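Local coordinates for NAD-dependent aldehyde dehydrogenase (Burkholderia multivorans, PDB 5UJU), which probably catalyses the NAD-dependent oxidation of aldehydes to acids, possibly including L-glutamate gamma-semialdehyde, at residues 31-36 / 527-531; 159-164 / 218-223; 338-342 / 517-523. All coordinates share one frame; numbering follows the deposited sequence.

Contact 1: 31-36 / 527-531; sequences RGYWSP and AFSDF. With EDO (1,2-ethanediol), chain G.
Arg31 lays its guanidinium group flat on the ring of Phe531, the planes 4° apart and Arg31 CZ 3.8 Å from the ring centroid, a cation-pi stack over the face. The opposite side of the guanidinium meets the backbone where Phe528 passes into Ser529. A bend at chi3 (77°) turns NE and NH2 of Arg31 to the same carbonyl: NE donates to Ser529 O at 2.9 Å from above the carbonyl plane, and NH2 adds a weak bond. Stack and bonds together hold the group's rotation. In return, Ser529 OG donates to Arg31 O across 2.8 Å.

Arg31, with positive phi, is the first residue beyond helix 18-30; the contact joins the loop that follows to the late loop between strand 511-514 and helix 547-550. It also lies at the dimer interface, where Tyr200 of the second subunit bonds to Ser529 O and Lys198 of that subunit pairs with Asp530 OD1.

Farther along, Trp34 directs an edge of its indole at the face of Phe528, with the six-membered ring and phenyl planes 66° apart and Trp34 CZ3 3.6 Å from Phe528 CZ. Two waters bridge the backbones beside this T-shaped pair, both donating to Ala527 O; one also donates to Gly32 O, the other to Trp34 O. An ethanediol, probably from the crystallisation liquor, hydrogen-bonds Asp530 OD2 and also Lys198 and Arg560 of the second subunit.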
loop_
_atom_site.group_PDB
_atom_site.type_symbol
_atom_site.label_atom_id
_atom_site.label_comp_id
_atom_site.label_asym_id
_atom_site.label_seq_id
_atom_site.Cartn_x
_atom_site.Cartn_y
_atom_site.Cartn_z
ATOM N N ARG A 31 9.833 -15.843 -12.192
ATOM C CA ARG A 31 10.383 -16.210 -10.882
ATOM C C ARG A 31 11.295 -17.442 -10.931
ATOM O O ARG A 31 11.478 -18.125 -9.919
ATOM C CB ARG A 31 9.262 -16.389 -9.844
ATOM C CG ARG A 31 8.379 -15.127 -9.707
ATOM C CD ARG A 31 7.601 -15.040 -8.385
ATOM N NE ARG A 31 8.445 -14.638 -7.256
ATOM C CZ ARG A 31 8.835 -13.386 -7.000
ATOM N NH1 ARG A 31 8.474 -12.377 -7.795
ATOM N NH2 ARG A 31 9.596 -13.136 -5.941
ATOM N N GLY A 32 11.906 -17.713 -12.089
ATOM C CA GLY A 32 13.052 -18.597 -12.173
ATOM C C GLY A 32 14.306 -17.895 -11.672
ATOM O O GLY A 32 14.241 -16.857 -11.003
ATOM N N TYR A 33 15.471 -18.480 -11.986
ATOM C CA TYR A 33 16.750 -17.893 -11.585
ATOM C C TYR A 33 17.218 -16.853 -12.602
ATOM O O TYR A 33 17.271 -17.131 -13.804
ATOM C CB TYR A 33 17.854 -18.946 -11.418
ATOM C CG TYR A 33 19.179 -18.253 -11.158
ATOM C CD1 TYR A 33 19.396 -17.579 -9.958
ATOM C CD2 TYR A 33 20.177 -18.197 -12.132
ATOM C CE1 TYR A 33 20.578 -16.900 -9.713
ATOM C CE2 TYR A 33 21.374 -17.513 -11.896
ATOM C CZ TYR A 33 21.563 -16.863 -10.682
ATOM O OH TYR A 33 22.732 -16.179 -10.414
ATOM N N TRP A 34 17.598 -15.674 -12.109
ATOM C CA TRP A 34 18.201 -14.647 -12.951
ATOM C C TRP A 34 18.869 -13.595 -12.076
ATOM O O TRP A 34 18.363 -13.253 -11.003
ATOM C CB TRP A 34 17.174 -13.972 -13.872
ATOM C CG TRP A 34 17.784 -12.918 -14.762
ATOM C CD1 TRP A 34 18.561 -13.121 -15.876
ATOM C CD2 TRP A 34 17.700 -11.500 -14.586
ATOM N NE1 TRP A 34 18.943 -11.912 -16.412
ATOM C CE2 TRP A 34 18.427 -10.902 -15.642
ATOM C CE3 TRP A 34 17.069 -10.675 -13.648
ATOM C CZ2 TRP A 34 18.544 -9.520 -15.781
ATOM C CZ3 TRP A 34 17.179 -9.303 -13.789
ATOM C CH2 TRP A 34 17.913 -8.736 -14.850
ATOM N N SER A 35 20.013 -13.088 -12.550
ATOM C CA SER A 35 20.766 -12.008 -11.921
ATOM C C SER A 35 21.682 -11.355 -12.943
ATOM O O SER A 35 22.499 -12.044 -13.563
ATOM C CB SER A 35 21.608 -12.508 -10.747
ATOM O OG SER A 35 22.467 -11.468 -10.297
ATOM N N PRO A 36 21.597 -10.034 -13.137
ATOM C CA PRO A 36 22.521 -9.368 -14.062
ATOM C C PRO A 36 23.867 -9.049 -13.442
ATOM O O PRO A 36 24.757 -8.560 -14.155
ATOM C CB PRO A 36 21.776 -8.077 -14.418
ATOM C CG PRO A 36 21.060 -7.745 -13.144
ATOM C CD PRO A 36 20.656 -9.078 -12.524
ATOM N N ALA A 527 16.817 -12.834 -5.185
ATOM C CA ALA A 527 15.969 -11.835 -5.826
ATOM C C ALA A 527 15.305 -12.430 -7.067
ATOM O O ALA A 527 15.821 -13.376 -7.674
ATOM C CB ALA A 527 16.799 -10.593 -6.226
ATOM N N PHE A 528 14.146 -11.877 -7.436
ATOM C CA PHE A 528 13.359 -12.255 -8.613
ATOM C C PHE A 528 12.761 -13.654 -8.489
ATOM O O PHE A 528 12.325 -14.227 -9.497
ATOM C CB PHE A 528 14.165 -12.176 -9.919
ATOM C CG PHE A 528 14.898 -10.871 -10.107
ATOM C CD1 PHE A 528 14.219 -9.724 -10.491
ATOM C CD2 PHE A 528 16.272 -10.802 -9.901
ATOM C CE1 PHE A 528 14.897 -8.528 -10.669
ATOM C CE2 PHE A 528 16.954 -9.615 -10.061
ATOM C CZ PHE A 528 16.267 -8.475 -10.454
ATOM N N SER A 529 12.780 -14.248 -7.300
ATOM C CA SER A 529 12.115 -15.531 -7.106
ATOM C C SER A 529 11.582 -15.645 -5.677
ATOM O O SER A 529 10.395 -15.935 -5.478
ATOM C CB SER A 529 13.066 -16.681 -7.442
ATOM O OG SER A 529 12.419 -17.945 -7.320
ATOM N N ASP A 530 12.429 -15.374 -4.680
ATOM C CA ASP A 530 12.058 -15.524 -3.276
ATOM C C ASP A 530 11.609 -14.180 -2.707
ATOM O O ASP A 530 12.390 -13.223 -2.674
ATOM C CB ASP A 530 13.228 -16.080 -2.465
ATOM C CG ASP A 530 13.748 -17.404 -3.019
ATOM O OD1 ASP A 530 12.926 -18.265 -3.409
ATOM O OD2 ASP A 530 14.981 -17.579 -3.074
ATOM N N PHE A 531 10.360 -14.120 -2.246
ATOM C CA PHE A 531 9.911 -12.988 -1.448
ATOM C C PHE A 531 10.591 -13.042 -0.089
ATOM O O PHE A 531 10.496 -14.051 0.621
ATOM C CB PHE A 531 8.394 -13.017 -1.275
ATOM C CG PHE A 531 7.633 -12.896 -2.564
ATOM C CD1 PHE A 531 7.519 -11.668 -3.203
ATOM C CD2 PHE A 531 7.032 -14.016 -3.135
ATOM C CE1 PHE A 531 6.821 -11.554 -4.391
ATOM C CE2 PHE A 531 6.332 -13.912 -4.318
ATOM C CZ PHE A 531 6.226 -12.677 -4.950
HETATM C C1 EDO G . 17.937 -20.227 -3.135
HETATM O O1 EDO G . 18.131 -19.049 -2.352
HETATM C C2 EDO G . 16.697 -20.097 -4.013
HETATM O O2 EDO G . 15.493 -20.031 -3.229
HETATM O O HOH W 1 16.014 -15.715 -9.004
HETATM O O HOH W 2 18.653 -13.532 -8.198
#

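Contact 2: 159-164 / 218-223; sequences HAQDRA and TWNGYP
Helices 159-164 and 218-223 run nearly parallel, their axes 16° apart and 8.1 Å at closest approach, with Ala160 set against Trp219 and Ala164 against Pro223. The small methyl of Ala160 permits this closeness: its CB reaches Trp219 CA at 3.6 Å and also rests against Thr218 OG1, which is hydrogen-bonded to Gly156 O. Trp219 swings its indole across the first helix because CG lies anti to the backbone N (chi1 -164°). Arg163 CG then sits over one face of the indole, 4.2 Å from the centroid of the five-membered ring and off-centre, a CH-pi contact; its guanidinium plane is steeply inclined to the ring, at 74°. Tyr222 instead brings the edge of its ring up to the helix backbone, CD2 standing 3.6 Å from Ala160 O, while its CB packs on Ala164 CB at 3.8 Å.

Helix 217-230 links the parallel strands 191-211 and 234-238, a beta-alpha-beta crossover of the Rossmann-like domain that binds NAD in this family; helix 158-175 lies alongside.

Polar ends meet indirectly. One water accepts from both Arg163 NE and Trp219 NE1; another joins Gln161 NE2 to Tyr222 OH. Direct contact is therefore chiefly apolar and aromatic packing, while outside residues also serve the polar ends: Glu166 pairs with Arg163, Asn131 with Gln161 OE1 and Thr250 with Tyr222 OH.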
loop_
_atom_site.group_PDB
_atom_site.type_symbol
_atom_site.label_atom_id
_atom_site.label_comp_id
_atom_site.label_asym_id
_atom_site.label_seq_id
_atom_site.Cartn_x
_atom_site.Cartn_y
_atom_site.Cartn_z
ATOM N N HIS A 159 24.310 -9.248 -4.645
ATOM C CA HIS A 159 22.981 -9.658 -4.182
ATOM C C HIS A 159 22.150 -8.457 -3.742
ATOM O O HIS A 159 20.936 -8.412 -3.990
ATOM C CB HIS A 159 23.092 -10.680 -3.044
ATOM C CG HIS A 159 23.573 -12.027 -3.484
ATOM N ND1 HIS A 159 23.709 -13.087 -2.614
ATOM C CD2 HIS A 159 23.949 -12.489 -4.699
ATOM C CE1 HIS A 159 24.160 -14.140 -3.270
ATOM N NE2 HIS A 159 24.311 -13.804 -4.538
ATOM N N ALA A 160 22.785 -7.467 -3.097
ATOM C CA ALA A 160 22.070 -6.243 -2.746
ATOM C C ALA A 160 21.672 -5.483 -3.997
ATOM O O ALA A 160 20.556 -4.952 -4.082
ATOM C CB ALA A 160 22.921 -5.351 -1.841
ATOM N N GLN A 161 22.579 -5.432 -4.976
ATOM C CA GLN A 161 22.273 -4.800 -6.253
ATOM C C GLN A 161 21.134 -5.526 -6.968
ATOM O O GLN A 161 20.262 -4.883 -7.563
ATOM C CB GLN A 161 23.547 -4.749 -7.098
ATOM C CG GLN A 161 24.633 -3.874 -6.461
ATOM C CD GLN A 161 26.032 -4.352 -6.754
ATOM O OE1 GLN A 161 26.242 -5.206 -7.616
ATOM N NE2 GLN A 161 27.008 -3.794 -6.042
ATOM N N ASP A 162 21.103 -6.863 -6.879
ATOM C CA ASP A 162 19.946 -7.625 -7.359
ATOM C C ASP A 162 18.645 -7.124 -6.730
ATOM O O ASP A 162 17.649 -6.891 -7.423
ATOM C CB ASP A 162 20.120 -9.116 -7.047
ATOM C CG ASP A 162 21.111 -9.813 -7.956
ATOM O OD1 ASP A 162 21.388 -9.305 -9.062
ATOM O OD2 ASP A 162 21.616 -10.888 -7.548
ATOM N N ARG A 163 18.630 -6.984 -5.403
ATOM C CA ARG A 163 17.410 -6.580 -4.704
ATOM C C ARG A 163 17.038 -5.139 -5.030
ATOM O O ARG A 163 15.851 -4.793 -5.075
ATOM C CB ARG A 163 17.576 -6.768 -3.189
ATOM C CG ARG A 163 17.544 -8.238 -2.708
ATOM C CD ARG A 163 16.148 -8.853 -2.869
ATOM N NE ARG A 163 16.093 -10.258 -2.434
ATOM C CZ ARG A 163 14.988 -11.010 -2.430
ATOM N NH1 ARG A 163 13.826 -10.513 -2.852
ATOM N NH2 ARG A 163 15.042 -12.274 -2.010
ATOM N N ALA A 164 18.037 -4.273 -5.206
ATOM C CA ALA A 164 17.756 -2.918 -5.677
ATOM C C ALA A 164 17.116 -2.954 -7.060
ATOM O O ALA A 164 16.085 -2.319 -7.298
ATOM C CB ALA A 164 19.044 -2.091 -5.686
ATOM N N THR A 218 23.520 -2.569 2.953
ATOM C CA THR A 218 23.081 -2.411 1.569
ATOM C C THR A 218 21.955 -3.382 1.213
ATOM O O THR A 218 20.999 -3.001 0.531
ATOM C CB THR A 218 24.266 -2.576 0.613
ATOM O OG1 THR A 218 24.885 -3.854 0.817
ATOM C CG2 THR A 218 25.294 -1.466 0.842
ATOM N N TRP A 219 22.044 -4.636 1.648
ATOM C CA TRP A 219 21.038 -5.619 1.247
ATOM C C TRP A 219 19.664 -5.232 1.768
ATOM O O TRP A 219 18.666 -5.319 1.041
ATOM C CB TRP A 219 21.418 -7.003 1.754
ATOM C CG TRP A 219 20.655 -8.131 1.077
ATOM C CD1 TRP A 219 21.064 -8.869 0.001
ATOM C CD2 TRP A 219 19.368 -8.650 1.453
ATOM N NE1 TRP A 219 20.113 -9.817 -0.315
ATOM C CE2 TRP A 219 19.061 -9.698 0.556
ATOM C CE3 TRP A 219 18.447 -8.331 2.460
ATOM C CZ2 TRP A 219 17.872 -10.428 0.635
ATOM C CZ3 TRP A 219 17.263 -9.058 2.534
ATOM C CH2 TRP A 219 16.989 -10.092 1.625
ATOM N N ASN A 220 19.589 -4.823 3.037
ATOM C CA ASN A 220 18.330 -4.331 3.581
ATOM C C ASN A 220 18.049 -2.883 3.201
ATOM O O ASN A 220 16.880 -2.503 3.096
ATOM C CB ASN A 220 18.297 -4.473 5.108
ATOM C CG ASN A 220 18.090 -5.912 5.558
ATOM O OD1 ASN A 220 18.889 -6.466 6.306
ATOM N ND2 ASN A 220 17.000 -6.516 5.107
ATOM N N GLY A 221 19.079 -2.059 3.014
ATOM C CA GLY A 221 18.839 -0.654 2.726
ATOM C C GLY A 221 18.479 -0.354 1.282
ATOM O O GLY A 221 17.659 0.533 1.014
ATOM N N TYR A 222 19.076 -1.089 0.340
ATOM C CA TYR A 222 18.866 -0.775 -1.074
ATOM C C TYR A 222 17.418 -0.860 -1.532
ATOM O O TYR A 222 17.017 -0.001 -2.338
ATOM C CB TYR A 222 19.716 -1.682 -1.971
ATOM C CG TYR A 222 21.150 -1.262 -2.084
ATOM C CD1 TYR A 222 21.667 -0.251 -1.288
ATOM C CD2 TYR A 222 21.998 -1.890 -2.982
ATOM C CE1 TYR A 222 23.014 0.124 -1.387
ATOM C CE2 TYR A 222 23.316 -1.525 -3.088
ATOM C CZ TYR A 222 23.817 -0.517 -2.300
ATOM O OH TYR A 222 25.137 -0.166 -2.426
ATOM N N PRO A 223 16.607 -1.863 -1.139
ATOM C CA PRO A 223 15.240 -1.924 -1.690
ATOM C C PRO A 223 14.428 -0.663 -1.437
ATOM O O PRO A 223 13.770 -0.170 -2.359
ATOM C CB PRO A 223 14.636 -3.158 -0.997
ATOM C CG PRO A 223 15.823 -4.047 -0.746
ATOM C CD PRO A 223 16.918 -3.072 -0.343
HETATM O O HOH W 3 26.458 -2.660 -3.536
HETATM O O HOH W 4 18.830 -11.688 -2.545
#

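Contact 3: 338-342 / 517-523; sequences NIAFS and TGGVFVN
Asn338 and Asn523 supply the direct hydrogen bonds, one on each segment. The side chain of Asn338 extends from its helix with CG anti to the backbone N (chi1 177°), which brings the amide nitrogen into the curve of the loop. There ND2 donates to two backbone carbonyls, Val520 O and Gly518 O, each 3.1 Å away. Both acceptors lie close to the amide plane of Asn338, whereas the donor stands above the plane of each carbonyl, away from the lone pairs. With both N-H groups engaged, the amide is fixed in its rotation. At the other end Asn523 ND2 donates to Ser342 O at 2.9 Å, nearly straight at 171°, in the carbonyl plane and on a lone pair.

A water fills in between these bonds. It donates to Asn338 OD1 and to Ser342 OG, 2.6 Å from the latter, and accepts from Val522 N. Ser342 OG itself donates to Asn338 O, one turn earlier, and that carbonyl also takes the backbone N-H of Ser342 from the opposite face of its plane.

Aromatic packing adds to the polar bonds. Phe521 CE1 presses on Phe341 CB at 3.4 Å, and the two rings meet at a slant, their planes 41° apart and centroids 5.3 Å from each other. Asn338 ND2 also comes obliquely to the Phe521 ring, 3.3 Å from CD1.

Val520 packs on His562 of the second subunit, and the Asn523 side chain lies about 8 Å from the bound sodium ion. Helix 332-344 packs on Tyr491 of strand 487-491, and the Asn338 amide bridges two carbonyls of the loop after strand 511-514, outermost within this chain in the seven-stranded alpha/beta sheet of the family's catalytic domain.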
loop_
_atom_site.group_PDB
_atom_site.type_symbol
_atom_site.label_atom_id
_atom_site.label_comp_id
_atom_site.label_asym_id
_atom_site.label_seq_id
_atom_site.Cartn_x
_atom_site.Cartn_y
_atom_site.Cartn_z
ATOM N N ASN A 338 23.466 -29.560 6.904
ATOM C CA ASN A 338 22.815 -28.388 6.328
ATOM C C ASN A 338 22.333 -27.447 7.426
ATOM O O ASN A 338 22.539 -26.232 7.356
ATOM C CB ASN A 338 21.655 -28.822 5.433
ATOM C CG ASN A 338 20.892 -27.633 4.853
ATOM O OD1 ASN A 338 20.083 -27.006 5.543
ATOM N ND2 ASN A 338 21.123 -27.343 3.573
ATOM N N ILE A 339 21.688 -27.997 8.455
ATOM C CA ILE A 339 21.270 -27.168 9.580
ATOM C C ILE A 339 22.478 -26.510 10.229
ATOM O O ILE A 339 22.439 -25.327 10.603
ATOM C CB ILE A 339 20.477 -28.016 10.593
ATOM C CG1 ILE A 339 19.097 -28.354 10.024
ATOM C CG2 ILE A 339 20.400 -27.312 11.947
ATOM C CD1 ILE A 339 18.335 -29.374 10.858
ATOM N N ALA A 340 23.579 -27.256 10.353
ATOM C CA ALA A 340 24.786 -26.723 10.978
ATOM C C ALA A 340 25.345 -25.528 10.202
ATOM O O ALA A 340 25.761 -24.529 10.799
ATOM C CB ALA A 340 25.842 -27.814 11.075
ATOM N N PHE A 341 25.421 -25.641 8.871
ATOM C CA PHE A 341 25.840 -24.496 8.065
ATOM C C PHE A 341 24.928 -23.308 8.307
ATOM O O PHE A 341 25.388 -22.160 8.367
ATOM C CB PHE A 341 25.821 -24.849 6.576
ATOM C CG PHE A 341 27.137 -25.293 6.033
ATOM C CD1 PHE A 341 28.203 -24.407 5.956
ATOM C CD2 PHE A 341 27.306 -26.596 5.568
ATOM C CE1 PHE A 341 29.426 -24.817 5.453
ATOM C CE2 PHE A 341 28.526 -27.017 5.058
ATOM C CZ PHE A 341 29.590 -26.127 5.001
ATOM N N SER A 342 23.622 -23.565 8.427
ATOM C CA SER A 342 22.656 -22.485 8.611
ATOM C C SER A 342 22.856 -21.781 9.937
ATOM O O SER A 342 22.605 -20.572 10.044
ATOM C CB SER A 342 21.233 -23.033 8.515
ATOM O OG SER A 342 21.079 -23.739 7.303
ATOM N N THR A 517 18.717 -30.534 2.358
ATOM C CA THR A 517 19.821 -31.423 2.707
ATOM C C THR A 517 21.039 -31.233 1.810
ATOM O O THR A 517 21.983 -32.029 1.889
ATOM C CB THR A 517 19.376 -32.890 2.646
ATOM O OG1 THR A 517 18.978 -33.208 1.308
ATOM C CG2 THR A 517 18.211 -33.144 3.587
ATOM N N GLY A 518 21.042 -30.212 0.957
ATOM C CA GLY A 518 22.161 -29.969 0.063
ATOM C C GLY A 518 22.787 -28.590 0.189
ATOM O O GLY A 518 23.105 -28.135 1.294
ATOM N N GLY A 519 22.981 -27.916 -0.943
ATOM C CA GLY A 519 23.705 -26.665 -0.976
ATOM C C GLY A 519 22.892 -25.402 -0.851
ATOM O O GLY A 519 23.464 -24.308 -0.916
ATOM N N VAL A 520 21.579 -25.497 -0.666
ATOM C CA VAL A 520 20.732 -24.331 -0.434
ATOM C C VAL A 520 20.346 -24.321 1.041
ATOM O O VAL A 520 19.913 -25.346 1.583
ATOM C CB VAL A 520 19.489 -24.338 -1.345
ATOM C CG1 VAL A 520 18.526 -23.227 -0.948
ATOM C CG2 VAL A 520 19.895 -24.188 -2.809
ATOM N N PHE A 521 20.529 -23.177 1.695
ATOM C CA PHE A 521 20.272 -23.048 3.120
ATOM C C PHE A 521 19.104 -22.105 3.365
ATOM O O PHE A 521 18.873 -21.161 2.597
ATOM C CB PHE A 521 21.516 -22.547 3.861
ATOM C CG PHE A 521 22.747 -23.322 3.523
ATOM C CD1 PHE A 521 22.927 -24.607 4.026
ATOM C CD2 PHE A 521 23.710 -22.790 2.672
ATOM C CE1 PHE A 521 24.048 -25.343 3.705
ATOM C CE2 PHE A 521 24.839 -23.520 2.344
ATOM C CZ PHE A 521 25.012 -24.805 2.868
ATOM N N VAL A 522 18.359 -22.387 4.443
ATOM C CA VAL A 522 17.189 -21.573 4.757
ATOM C C VAL A 522 17.571 -20.103 4.878
ATOM O O VAL A 522 16.750 -19.222 4.601
ATOM C CB VAL A 522 16.489 -22.091 6.034
ATOM C CG1 VAL A 522 17.332 -21.809 7.278
ATOM C CG2 VAL A 522 15.084 -21.494 6.149
ATOM N N ASN A 523 18.835 -19.808 5.234
ATOM C CA ASN A 523 19.262 -18.416 5.331
ATOM C C ASN A 523 19.174 -17.707 3.986
ATOM O O ASN A 523 19.004 -16.485 3.950
ATOM C CB ASN A 523 20.707 -18.286 5.825
ATOM C CG ASN A 523 21.033 -19.229 6.970
ATOM O OD1 ASN A 523 20.674 -20.402 6.938
ATOM N ND2 ASN A 523 21.728 -18.713 7.982
HETATM O O HOH W 5 18.943 -24.576 6.020
#

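From the N terminus, the chain leaves helix 18-30 at segment 31-36, which opens the long loop that contact 1 closes at 527-531. Contact 2 comes next, joining helices 158-175 and 217-230 across 53 intervening residues that include strands 181-188 and 191-211, and contact 3 follows once contact 2 is complete, joining helix 332-344 to 517-523. Both are nested inside contact 1, and they lie in series without crossing. Contacts 1 and 2 touch: Ser35 meets Asp162 and Asp530 meets Arg163, so the N-terminal loop, the late loop and the helix pair join. Contact 3 shares that late loop with contact 1, extending the connection to the sheet of strands 323-326, 487-491 and 511-514, and both touch the second subunit.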